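Local structure of probable adhesion protein (Pseudomonas aeruginosa PAO1, 6R3Z) at residues V64-F69 / N109-L114; A169-A174 / F187-T192; T175-Y180 / V194-H199; I223-D228 / L245-H250. The protein binds ferrous iron, manganese or nickel as the solute-binding protein of a metal transport system, and probably serves in ferrous iron uptake. All coordinates share one frame; numbering follows the deposited sequence.

How the contacts relate
Contacts 1, 3 and 4 meet at one nickel ion, bringing five of its six histidines; the sixth is His41. Contact 1 approaches from the domain with strand 58-61, while contacts 3 and 4 lie at strand ends in the other parallel sheet, so the metal joins the two domains. Contact 4 is mostly buried and the most extensive, a true strand pair; contact 1 is a meeting of loops around imidazoles, while contact 3 adds a short parallel pairing and a carboxylate. Contact 2 sits near the surface, away from the metal, held by one backbone bond, an arginine-threonine bond and a bridging water. Strand 172-175 runs from contact 2 into contact 3, beside strand 220-226 of contact 4.

Contact 1: V64-F69 / N109-L114; sequences VGHDDF and NPHTFL. With NI (nickel (II) ion), chain B.
The metal site of this solute-binding protein is built in part by His66 and His111, two of the six histidines around the nickel ion. His66 NE2 binds the nickel at 2.3 Å and His111 NE2 does so at 2.2 Å, from adjacent corners of the coordination shell. The edge of the His66 ring is turned toward the face of His111 in an offset edge-to-face pair, their planes 78° apart. A second ring steadies His66 from another direction: Phe113 presents its edge to one face of the imidazole, with Phe113 CZ 3.8 Å from His66 CD2. The three rings thus form an aromatic cluster next to the ion. His111 is further positioned by Asn109, whose OD1 takes two donors, the backbone N of His111 at 3.0 Å, closing an Asx turn, and His111 ND1 at 2.8 Å, which lies tilted about 20° from the amide plane. With CG anti to its own carbonyl carbon (chi1 -58°), the His111 ring turns its ND1 edge toward that amide. At the backbone of 64-66, Pro110 CB sits 3.4 Å from Val64 O, and Val64 CG2 packs near the same carbon at 4.2 Å. Gly65 C lies 3.6 Å from Pro110 CB, at backbone angles that suit a residue lacking CB. Asn109 ND2 reaches across to the oxygen of Gly178. Because the proton of His111 ND1 is committed to Asn109, NE2 is left to the metal; the second-shell amide fixes the ring's rotation and would probably strengthen its donation to the cation.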
# COMPACT_ATOMS: atom_id res chain seq x y z
N VAL A 64 5.90 2.15 -9.67
CA VAL A 64 4.73 1.99 -10.55
C VAL A 64 3.70 3.13 -10.37
O VAL A 64 2.58 3.05 -10.88
CB VAL A 64 4.09 0.59 -10.46
CG1 VAL A 64 5.02 -0.47 -11.05
CG2 VAL A 64 3.66 0.24 -9.03
N GLY A 65 4.11 4.18 -9.68
CA GLY A 65 3.27 5.37 -9.52
C GLY A 65 3.10 5.88 -8.11
O GLY A 65 2.51 6.95 -7.93
N HIS A 66 3.58 5.13 -7.08
CA HIS A 66 3.41 5.63 -5.71
C HIS A 66 4.66 6.26 -5.09
O HIS A 66 4.61 6.70 -3.94
CB HIS A 66 2.82 4.58 -4.75
CG HIS A 66 1.76 5.17 -3.87
ND1 HIS A 66 2.03 6.25 -3.04
CD2 HIS A 66 0.43 4.90 -3.80
CE1 HIS A 66 0.89 6.56 -2.47
NE2 HIS A 66 -0.10 5.79 -2.89
N ASP A 67 5.76 6.36 -5.83
CA ASP A 67 6.93 7.04 -5.27
C ASP A 67 7.74 7.76 -6.35
O ASP A 67 8.98 7.68 -6.37
CB ASP A 67 7.79 6.11 -4.37
CG ASP A 67 8.29 4.84 -5.02
OD1 ASP A 67 8.08 4.66 -6.25
OD2 ASP A 67 8.87 4.01 -4.29
N ASP A 68 7.05 8.54 -7.21
CA ASP A 68 7.72 9.35 -8.24
C ASP A 68 8.70 10.33 -7.59
O ASP A 68 9.78 10.55 -8.14
CB ASP A 68 6.69 10.11 -9.10
CG ASP A 68 5.82 9.20 -9.96
OD1 ASP A 68 6.23 8.04 -10.20
OD2 ASP A 68 4.75 9.65 -10.41
N PHE A 69 8.35 10.88 -6.40
CA PHE A 69 9.20 11.80 -5.64
C PHE A 69 10.60 11.23 -5.43
O PHE A 69 11.58 11.97 -5.52
CB PHE A 69 8.58 12.17 -4.27
CG PHE A 69 8.34 11.05 -3.28
CD1 PHE A 69 9.35 10.63 -2.42
CD2 PHE A 69 7.09 10.45 -3.18
CE1 PHE A 69 9.12 9.60 -1.50
CE2 PHE A 69 6.86 9.43 -2.25
CZ PHE A 69 7.88 9.00 -1.42
N ASN A 109 -2.97 1.06 -11.42
CA ASN A 109 -3.13 1.30 -10.00
C ASN A 109 -1.78 1.00 -9.29
O ASN A 109 -1.30 -0.13 -9.32
CB ASN A 109 -4.27 0.46 -9.40
CG ASN A 109 -4.65 0.92 -8.00
OD1 ASN A 109 -3.78 1.24 -7.16
ND2 ASN A 109 -5.95 0.95 -7.70
N PRO A 110 -1.16 2.00 -8.64
CA PRO A 110 0.16 1.76 -8.02
C PRO A 110 0.15 1.13 -6.62
O PRO A 110 1.23 0.92 -6.06
CB PRO A 110 0.77 3.16 -7.99
CG PRO A 110 -0.41 4.07 -7.78
CD PRO A 110 -1.57 3.42 -8.49
N HIS A 111 -1.04 0.88 -6.03
CA HIS A 111 -1.18 0.35 -4.65
C HIS A 111 -1.01 -1.17 -4.53
O HIS A 111 -1.78 -1.83 -3.82
CB HIS A 111 -2.52 0.80 -4.05
CG HIS A 111 -2.69 2.28 -4.01
ND1 HIS A 111 -3.26 2.97 -5.07
CD2 HIS A 111 -2.40 3.17 -3.02
CE1 HIS A 111 -3.28 4.24 -4.71
NE2 HIS A 111 -2.76 4.41 -3.49
N THR A 112 0.00 -1.72 -5.23
CA THR A 112 0.29 -3.17 -5.24
C THR A 112 0.62 -3.68 -3.83
O THR A 112 0.33 -4.86 -3.51
CB THR A 112 1.45 -3.47 -6.20
OG1 THR A 112 2.62 -2.80 -5.71
CG2 THR A 112 1.15 -3.06 -7.66
N PHE A 113 1.19 -2.79 -2.97
CA PHE A 113 1.53 -3.16 -1.58
C PHE A 113 0.29 -3.47 -0.73
O PHE A 113 0.43 -4.09 0.33
CB PHE A 113 2.39 -2.08 -0.90
CG PHE A 113 1.90 -0.67 -1.12
CD1 PHE A 113 1.00 -0.08 -0.23
CD2 PHE A 113 2.34 0.08 -2.21
CE1 PHE A 113 0.56 1.23 -0.42
CE2 PHE A 113 1.88 1.39 -2.42
CZ PHE A 113 0.97 1.95 -1.53
N LEU A 114 -0.92 -3.08 -1.17
CA LEU A 114 -2.12 -3.41 -0.41
C LEU A 114 -2.78 -4.69 -0.95
O LEU A 114 -3.95 -4.71 -1.28
CB LEU A 114 -3.09 -2.23 -0.28
CG LEU A 114 -2.51 -0.97 0.39
CD1 LEU A 114 -3.40 0.23 0.19
CD2 LEU A 114 -2.22 -1.20 1.86
NI NI B . -2.28 6.34 -2.53

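Contact 2: A169-A174 / F187-T192; sequences ADFRVA and FGLEVT
A mainly polar, water-bridged contact, with Arg172 and Thr192 at its outer end, joins the start of strand 172-175 to the loop that leads into strand 193-194, at the periphery of the fold. The two chain courses diverge by 57°, and a single direct backbone bond links them: Thr192 N donates to Val173 O at 2.8 Å. The arginine chain, extended from CG to NE, crosses the threonine side chain at about a right angle. Arg172 NH1 reaches Thr192 OG1 at 3.1 Å, with the hydroxyl almost exactly in the guanidinium plane and the N-H pointing at it with an angle of 162°. Thr192 OG1 is placed beside its own backbone N (chi1 -74°), where it meets both the arginine and a water. That water spans the gap where the chains part: it accepts from Val173 N at 2.8 Å, donates to Glu190 O at 2.7 Å, and bonds to Thr192 OG1 at 2.7 Å. The segments flank helix 181-185 of a beta-alpha-beta unit whose strands are parallel neighbours in the sheet, and the chain leaves that helix through a Schellman motif in which Gly188 adopts positive phi. Beyond it, Leu189 CD1 touches the edge of the Phe171 ring, 4.4 Å from CE2. Phe171, at the centre of an inverse gamma turn, also packs on Ile276 of helix 260-277 and on Val222 of the adjacent strand. Val191 CG1 lies 3.9 Å from Val173 O, and the side chain also touches Leu184 of helix 181-185.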
# COMPACT_ATOMS: atom_id res chain seq x y z
N ALA A 169 -24.64 -11.12 -5.04
CA ALA A 169 -24.34 -10.47 -6.32
C ALA A 169 -24.52 -8.95 -6.29
O ALA A 169 -23.84 -8.25 -7.05
CB ALA A 169 -25.17 -11.08 -7.42
N ASP A 170 -25.43 -8.44 -5.42
CA ASP A 170 -25.72 -6.99 -5.31
C ASP A 170 -24.77 -6.22 -4.36
O ASP A 170 -25.01 -5.04 -4.07
CB ASP A 170 -27.19 -6.78 -4.89
CG ASP A 170 -27.54 -7.14 -3.45
OD1 ASP A 170 -26.78 -7.92 -2.83
OD2 ASP A 170 -28.58 -6.64 -2.95
N PHE A 171 -23.70 -6.88 -3.86
CA PHE A 171 -22.78 -6.24 -2.92
C PHE A 171 -21.79 -5.34 -3.65
O PHE A 171 -20.65 -5.74 -3.92
CB PHE A 171 -22.08 -7.27 -2.04
CG PHE A 171 -21.23 -6.71 -0.92
CD1 PHE A 171 -21.83 -6.16 0.21
CD2 PHE A 171 -19.85 -6.75 -0.99
CE1 PHE A 171 -21.05 -5.66 1.26
CE2 PHE A 171 -19.07 -6.27 0.07
CZ PHE A 171 -19.68 -5.72 1.18
N ARG A 172 -22.23 -4.13 -4.02
CA ARG A 172 -21.35 -3.17 -4.69
C ARG A 172 -20.60 -2.37 -3.65
O ARG A 172 -21.16 -2.00 -2.61
CB ARG A 172 -22.09 -2.27 -5.66
CG ARG A 172 -22.42 -2.94 -7.01
CD ARG A 172 -22.96 -1.90 -7.98
NE ARG A 172 -23.46 -2.46 -9.24
CZ ARG A 172 -22.72 -2.69 -10.32
NH1 ARG A 172 -21.40 -2.46 -10.29
NH2 ARG A 172 -23.26 -3.18 -11.43
N VAL A 173 -19.33 -2.08 -3.95
CA VAL A 173 -18.37 -1.41 -3.07
C VAL A 173 -17.84 -0.12 -3.70
O VAL A 173 -17.55 -0.09 -4.89
CB VAL A 173 -17.20 -2.42 -2.84
CG1 VAL A 173 -15.95 -1.78 -2.24
CG2 VAL A 173 -17.65 -3.61 -1.99
N ALA A 174 -17.68 0.92 -2.88
CA ALA A 174 -17.05 2.17 -3.28
C ALA A 174 -15.89 2.46 -2.28
O ALA A 174 -15.91 1.98 -1.15
CB ALA A 174 -18.05 3.31 -3.27
N PHE A 187 -10.58 -11.17 -2.44
CA PHE A 187 -11.87 -11.69 -2.05
C PHE A 187 -12.68 -12.02 -3.31
O PHE A 187 -13.79 -12.53 -3.22
CB PHE A 187 -12.64 -10.67 -1.19
CG PHE A 187 -12.02 -10.44 0.17
CD1 PHE A 187 -12.39 -11.22 1.26
CD2 PHE A 187 -11.10 -9.42 0.37
CE1 PHE A 187 -11.83 -10.99 2.52
CE2 PHE A 187 -10.53 -9.20 1.63
CZ PHE A 187 -10.90 -9.99 2.70
N GLY A 188 -12.09 -11.75 -4.49
CA GLY A 188 -12.76 -11.92 -5.78
C GLY A 188 -13.76 -10.81 -6.01
O GLY A 188 -14.77 -10.98 -6.71
N LEU A 189 -13.49 -9.64 -5.40
CA LEU A 189 -14.37 -8.48 -5.47
C LEU A 189 -13.75 -7.34 -6.24
O LEU A 189 -12.52 -7.26 -6.38
CB LEU A 189 -14.77 -8.03 -4.06
CG LEU A 189 -15.67 -8.97 -3.27
CD1 LEU A 189 -15.76 -8.53 -1.83
CD2 LEU A 189 -17.08 -9.02 -3.88
N GLU A 190 -14.60 -6.45 -6.73
CA GLU A 190 -14.23 -5.28 -7.53
C GLU A 190 -14.77 -4.01 -6.87
O GLU A 190 -15.76 -4.07 -6.13
CB GLU A 190 -14.90 -5.40 -8.91
CG GLU A 190 -13.95 -5.56 -10.08
CD GLU A 190 -14.65 -5.56 -11.43
OE1 GLU A 190 -15.87 -5.84 -11.48
OE2 GLU A 190 -13.97 -5.27 -12.45
N VAL A 191 -14.13 -2.88 -7.15
CA VAL A 191 -14.56 -1.57 -6.66
C VAL A 191 -15.45 -0.95 -7.77
O VAL A 191 -14.98 -0.73 -8.90
CB VAL A 191 -13.37 -0.64 -6.31
CG1 VAL A 191 -13.85 0.76 -5.94
CG2 VAL A 191 -12.52 -1.22 -5.18
N THR A 192 -16.72 -0.66 -7.46
CA THR A 192 -17.64 -0.05 -8.42
C THR A 192 -17.23 1.41 -8.70
O THR A 192 -17.24 1.87 -9.85
CB THR A 192 -19.09 -0.14 -7.92
OG1 THR A 192 -19.54 -1.49 -8.05
CG2 THR A 192 -20.07 0.76 -8.70
O HOH W 1 -18.34 -3.21 -6.37

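Contact 3: T175-Y180 / V194-H199; sequences TIHGAY and VVEPAH. With NI (nickel (II) ion), chain B.
His177 and His199 both hold CG anti to the backbone N, with chi1 of -165° and -170°, and these extended side chains carry their rings from separate loops to the same nickel ion. Each binds it through NE2 at 2.2 Å, on adjacent sides; His177 lies opposite His66, and His199 opposite His250. Their rings meet obliquely at 66°, with His177 NE2 near the plane of the His199 ring at its edge. Glu196, its chain extended beyond CG, brings OE1 obliquely to His177 ND1, where it takes a weak, bent bond of 3.0 Å. A water supplements this link, accepting from His177 ND1 and donating to Glu196 OE2 at 2.6 Å. A second water connects Gly178 N to Glu196 OE1. The loops are held at the C-terminal ends of strands 172-175 and 193-194 by a short parallel pairing of Thr175 with Val194: Val195 N donates to Thr175 O, and Glu196 N to Ile176 O, both at 3.0 Å. Thr175 OG1 donates to His177 O at 2.7 Å from above the carbonyl plane, which ties the backbone of the ligand residue His177 back to Thr175. On the opposite flank, Ile176 and Val195 lie side by side, with Ile176 CD1 3.8 Å from Val195 CG2, and both reach Ile237 of helix 234-241. The carboxylate and its water, both on the ND1 side of the metal-bound His177, may help keep the proton there and could make NE2 a somewhat better donor to the metal.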
# COMPACT_ATOMS: atom_id res chain seq x y z
N THR A 175 -14.88 3.23 -2.71
CA THR A 175 -13.78 3.64 -1.84
C THR A 175 -13.54 5.14 -2.04
O THR A 175 -13.84 5.65 -3.12
CB THR A 175 -12.48 2.83 -2.03
OG1 THR A 175 -11.83 3.17 -3.27
CG2 THR A 175 -12.68 1.31 -1.90
N ILE A 176 -12.98 5.83 -1.04
CA ILE A 176 -12.66 7.27 -1.21
C ILE A 176 -11.37 7.37 -2.05
O ILE A 176 -11.35 8.04 -3.09
CB ILE A 176 -12.48 7.97 0.18
CG1 ILE A 176 -13.80 8.01 1.01
CG2 ILE A 176 -11.89 9.40 0.01
CD1 ILE A 176 -14.98 8.75 0.41
N HIS A 177 -10.29 6.70 -1.58
CA HIS A 177 -8.97 6.65 -2.22
C HIS A 177 -8.92 5.39 -3.09
O HIS A 177 -9.48 4.36 -2.69
CB HIS A 177 -7.87 6.62 -1.15
CG HIS A 177 -6.48 6.93 -1.64
ND1 HIS A 177 -6.03 8.24 -1.75
CD2 HIS A 177 -5.47 6.09 -1.93
CE1 HIS A 177 -4.76 8.15 -2.13
NE2 HIS A 177 -4.37 6.87 -2.22
N GLY A 178 -8.29 5.46 -4.26
CA GLY A 178 -8.22 4.31 -5.17
C GLY A 178 -7.15 3.29 -4.77
O GLY A 178 -6.41 2.80 -5.63
N ALA A 179 -7.06 2.96 -3.48
CA ALA A 179 -6.00 2.12 -2.92
C ALA A 179 -6.31 0.64 -2.77
O ALA A 179 -5.39 -0.13 -2.47
CB ALA A 179 -5.62 2.66 -1.54
N TYR A 180 -7.60 0.23 -2.88
CA TYR A 180 -8.01 -1.11 -2.45
C TYR A 180 -8.45 -2.10 -3.54
O TYR A 180 -8.96 -3.18 -3.21
CB TYR A 180 -9.12 -0.95 -1.39
CG TYR A 180 -8.64 -0.05 -0.27
CD1 TYR A 180 -7.61 -0.44 0.57
CD2 TYR A 180 -9.07 1.28 -0.19
CE1 TYR A 180 -7.10 0.41 1.55
CE2 TYR A 180 -8.57 2.15 0.78
CZ TYR A 180 -7.56 1.72 1.63
OH TYR A 180 -7.04 2.56 2.59
N VAL A 194 -14.74 5.03 -7.20
CA VAL A 194 -13.73 5.69 -6.36
C VAL A 194 -14.13 7.18 -6.35
O VAL A 194 -14.31 7.79 -7.42
CB VAL A 194 -12.28 5.44 -6.89
CG1 VAL A 194 -11.25 6.27 -6.13
CG2 VAL A 194 -11.92 3.95 -6.83
N VAL A 195 -14.31 7.75 -5.15
CA VAL A 195 -14.75 9.14 -4.99
C VAL A 195 -13.70 10.14 -5.50
O VAL A 195 -14.07 11.09 -6.19
CB VAL A 195 -15.23 9.44 -3.54
CG1 VAL A 195 -15.77 10.87 -3.41
CG2 VAL A 195 -16.28 8.41 -3.10
N GLU A 196 -12.42 9.94 -5.14
CA GLU A 196 -11.36 10.84 -5.62
C GLU A 196 -11.24 10.70 -7.16
O GLU A 196 -11.09 9.59 -7.67
CB GLU A 196 -10.03 10.51 -4.95
CG GLU A 196 -9.99 11.00 -3.51
CD GLU A 196 -8.66 10.85 -2.80
OE1 GLU A 196 -7.79 10.09 -3.28
OE2 GLU A 196 -8.49 11.51 -1.76
N PRO A 197 -11.37 11.81 -7.91
CA PRO A 197 -11.32 11.69 -9.39
C PRO A 197 -9.99 11.19 -9.96
O PRO A 197 -9.94 10.68 -11.08
CB PRO A 197 -11.67 13.10 -9.88
CG PRO A 197 -11.33 14.01 -8.72
CD PRO A 197 -11.61 13.20 -7.47
N ALA A 198 -8.91 11.36 -9.18
CA ALA A 198 -7.55 10.89 -9.52
C ALA A 198 -6.81 10.66 -8.22
O ALA A 198 -7.23 11.17 -7.17
CB ALA A 198 -6.81 11.93 -10.37
N HIS A 199 -5.72 9.89 -8.28
CA HIS A 199 -4.92 9.53 -7.10
C HIS A 199 -4.58 10.72 -6.19
O HIS A 199 -3.81 11.61 -6.58
CB HIS A 199 -3.63 8.78 -7.51
CG HIS A 199 -2.89 8.19 -6.35
ND1 HIS A 199 -1.51 8.08 -6.36
CD2 HIS A 199 -3.36 7.68 -5.19
CE1 HIS A 199 -1.18 7.53 -5.20
NE2 HIS A 199 -2.26 7.29 -4.46
NI NI B . -2.28 6.34 -2.53
O HOH W 2 -7.76 9.93 0.22
O HOH W 3 -7.42 8.05 -5.23

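Contact 4: I223-D228 / L245-H250; sequences IFSEID and LYSLSH. With NI (nickel (II) ion), chain B.
Phe224, Tyr246 and Leu248 form the tightly packed part of this contact between the parallel strands 220-226 and 244-248. Leu248 CD1 presses on Phe224 CB at 3.6 Å, and Tyr246 CB meets Phe224 CD1 at the same distance, so the phenyl ring is held obliquely by both neighbours. The backbone bonds are straight and regular, with Ser225 at the centre: its N donates to Tyr246 O at 2.8 Å, and its O accepts from Leu248 N. The other face, under helix 234-241, mixes Ile223-Leu245 packing with a serine pair. Ser247 OG donates to Ser225 OG at 2.7 Å; the latter occupies the position between backbone N and carbonyl carbon (chi1 67°), where Leu245 CD1 also reaches it. The looser side lies at partly exposed Leu245 and Ser247 on the outer strand and at exposed Ile227, which lays CG1 against Ser247 CB. Ile227 N still donates to Leu248 O; past that bond a water joins the chains, donating to Glu226 OE1 and Leu248 O and accepting from Asp228 N and His250 N. Asp228 OD2, held mainly by Ser252, takes just a weak bond from His250 N at 3.3 Å. His250 binds the nickel through NE2 at 2.2 Å, while Glu226 OE1 lies near the ring plane at its edge; Glu226 OE2 bonds with Tyr180. The pair belongs to a beta-alpha-beta crossover: its helix 234-241 covers Ile223, Ser225 and Leu245, helix 260-277 lies against Tyr246 and Leu248, and strand 172-175 flanks strand 220-226 on the side away from strand 244-248.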
# COMPACT_ATOMS: atom_id res chain seq x y z
N ILE A 223 -19.00 1.80 1.67
CA ILE A 223 -17.94 2.71 1.29
C ILE A 223 -16.77 2.52 2.29
O ILE A 223 -17.00 2.49 3.50
CB ILE A 223 -18.37 4.19 1.08
CG1 ILE A 223 -17.20 5.04 0.49
CG2 ILE A 223 -18.94 4.81 2.38
CD1 ILE A 223 -17.65 6.29 -0.32
N PHE A 224 -15.55 2.37 1.76
CA PHE A 224 -14.34 2.27 2.56
C PHE A 224 -13.60 3.60 2.49
O PHE A 224 -13.13 3.99 1.41
CB PHE A 224 -13.43 1.11 2.12
CG PHE A 224 -14.04 -0.26 2.27
CD1 PHE A 224 -14.14 -0.86 3.53
CD2 PHE A 224 -14.52 -0.95 1.17
CE1 PHE A 224 -14.73 -2.12 3.67
CE2 PHE A 224 -15.12 -2.21 1.31
CZ PHE A 224 -15.19 -2.80 2.56
N SER A 225 -13.55 4.31 3.63
CA SER A 225 -12.86 5.59 3.74
C SER A 225 -11.42 5.43 4.28
O SER A 225 -11.00 4.32 4.61
CB SER A 225 -13.67 6.59 4.58
OG SER A 225 -13.75 6.18 5.94
N GLU A 226 -10.68 6.54 4.36
CA GLU A 226 -9.29 6.53 4.82
C GLU A 226 -9.13 6.81 6.30
O GLU A 226 -9.57 7.85 6.78
CB GLU A 226 -8.46 7.59 4.04
CG GLU A 226 -8.26 7.27 2.56
CD GLU A 226 -7.49 5.99 2.39
OE1 GLU A 226 -6.25 5.99 2.61
OE2 GLU A 226 -8.14 4.96 2.10
N ILE A 227 -8.39 5.93 7.00
CA ILE A 227 -8.03 6.18 8.39
C ILE A 227 -6.84 7.19 8.43
O ILE A 227 -6.81 8.07 9.29
CB ILE A 227 -7.64 4.87 9.13
CG1 ILE A 227 -8.81 3.85 9.15
CG2 ILE A 227 -7.15 5.17 10.55
CD1 ILE A 227 -8.40 2.37 9.55
N ASP A 228 -5.84 7.00 7.52
CA ASP A 228 -4.56 7.71 7.54
C ASP A 228 -4.64 9.21 7.40
O ASP A 228 -4.28 9.92 8.34
CB ASP A 228 -3.60 7.11 6.50
CG ASP A 228 -3.05 5.76 6.92
OD1 ASP A 228 -3.34 5.32 8.07
OD2 ASP A 228 -2.36 5.12 6.09
N LEU A 245 -20.60 2.92 6.15
CA LEU A 245 -19.21 3.35 6.15
C LEU A 245 -18.28 2.46 7.00
O LEU A 245 -18.58 2.15 8.15
CB LEU A 245 -19.13 4.82 6.63
CG LEU A 245 -17.74 5.42 6.83
CD1 LEU A 245 -17.08 5.71 5.51
CD2 LEU A 245 -17.81 6.68 7.69
N TYR A 246 -17.14 2.09 6.40
CA TYR A 246 -16.05 1.36 7.03
C TYR A 246 -14.77 2.13 6.65
O TYR A 246 -14.81 2.93 5.71
CB TYR A 246 -15.98 -0.10 6.55
CG TYR A 246 -17.24 -0.89 6.82
CD1 TYR A 246 -18.29 -0.89 5.91
CD2 TYR A 246 -17.38 -1.65 7.99
CE1 TYR A 246 -19.46 -1.62 6.16
CE2 TYR A 246 -18.55 -2.38 8.24
CZ TYR A 246 -19.59 -2.34 7.33
OH TYR A 246 -20.76 -3.04 7.50
N SER A 247 -13.70 1.95 7.41
CA SER A 247 -12.46 2.65 7.13
C SER A 247 -11.29 1.67 7.07
O SER A 247 -11.26 0.66 7.80
CB SER A 247 -12.21 3.74 8.17
OG SER A 247 -13.24 4.71 8.14
N LEU A 248 -10.37 1.96 6.15
CA LEU A 248 -9.18 1.17 5.87
C LEU A 248 -7.91 2.00 5.97
O LEU A 248 -7.94 3.24 5.85
CB LEU A 248 -9.28 0.52 4.48
CG LEU A 248 -10.46 -0.44 4.22
CD1 LEU A 248 -10.47 -0.87 2.76
CD2 LEU A 248 -10.43 -1.69 5.14
N SER A 249 -6.79 1.31 6.16
CA SER A 249 -5.48 1.91 6.26
C SER A 249 -4.70 1.77 4.96
O SER A 249 -4.54 0.66 4.43
CB SER A 249 -4.69 1.30 7.41
OG SER A 249 -3.39 1.87 7.46
N HIS A 250 -4.12 2.88 4.49
CA HIS A 250 -3.23 2.93 3.32
C HIS A 250 -1.80 2.51 3.83
O HIS A 250 -0.85 2.45 3.03
CB HIS A 250 -3.18 4.39 2.83
CG HIS A 250 -2.59 4.63 1.46
ND1 HIS A 250 -1.23 4.43 1.20
CD2 HIS A 250 -3.16 5.22 0.38
CE1 HIS A 250 -1.05 4.86 -0.05
NE2 HIS A 250 -2.17 5.32 -0.58
NI NI B . -2.28 6.34 -2.53
O HOH W 4 -5.87 5.12 5.25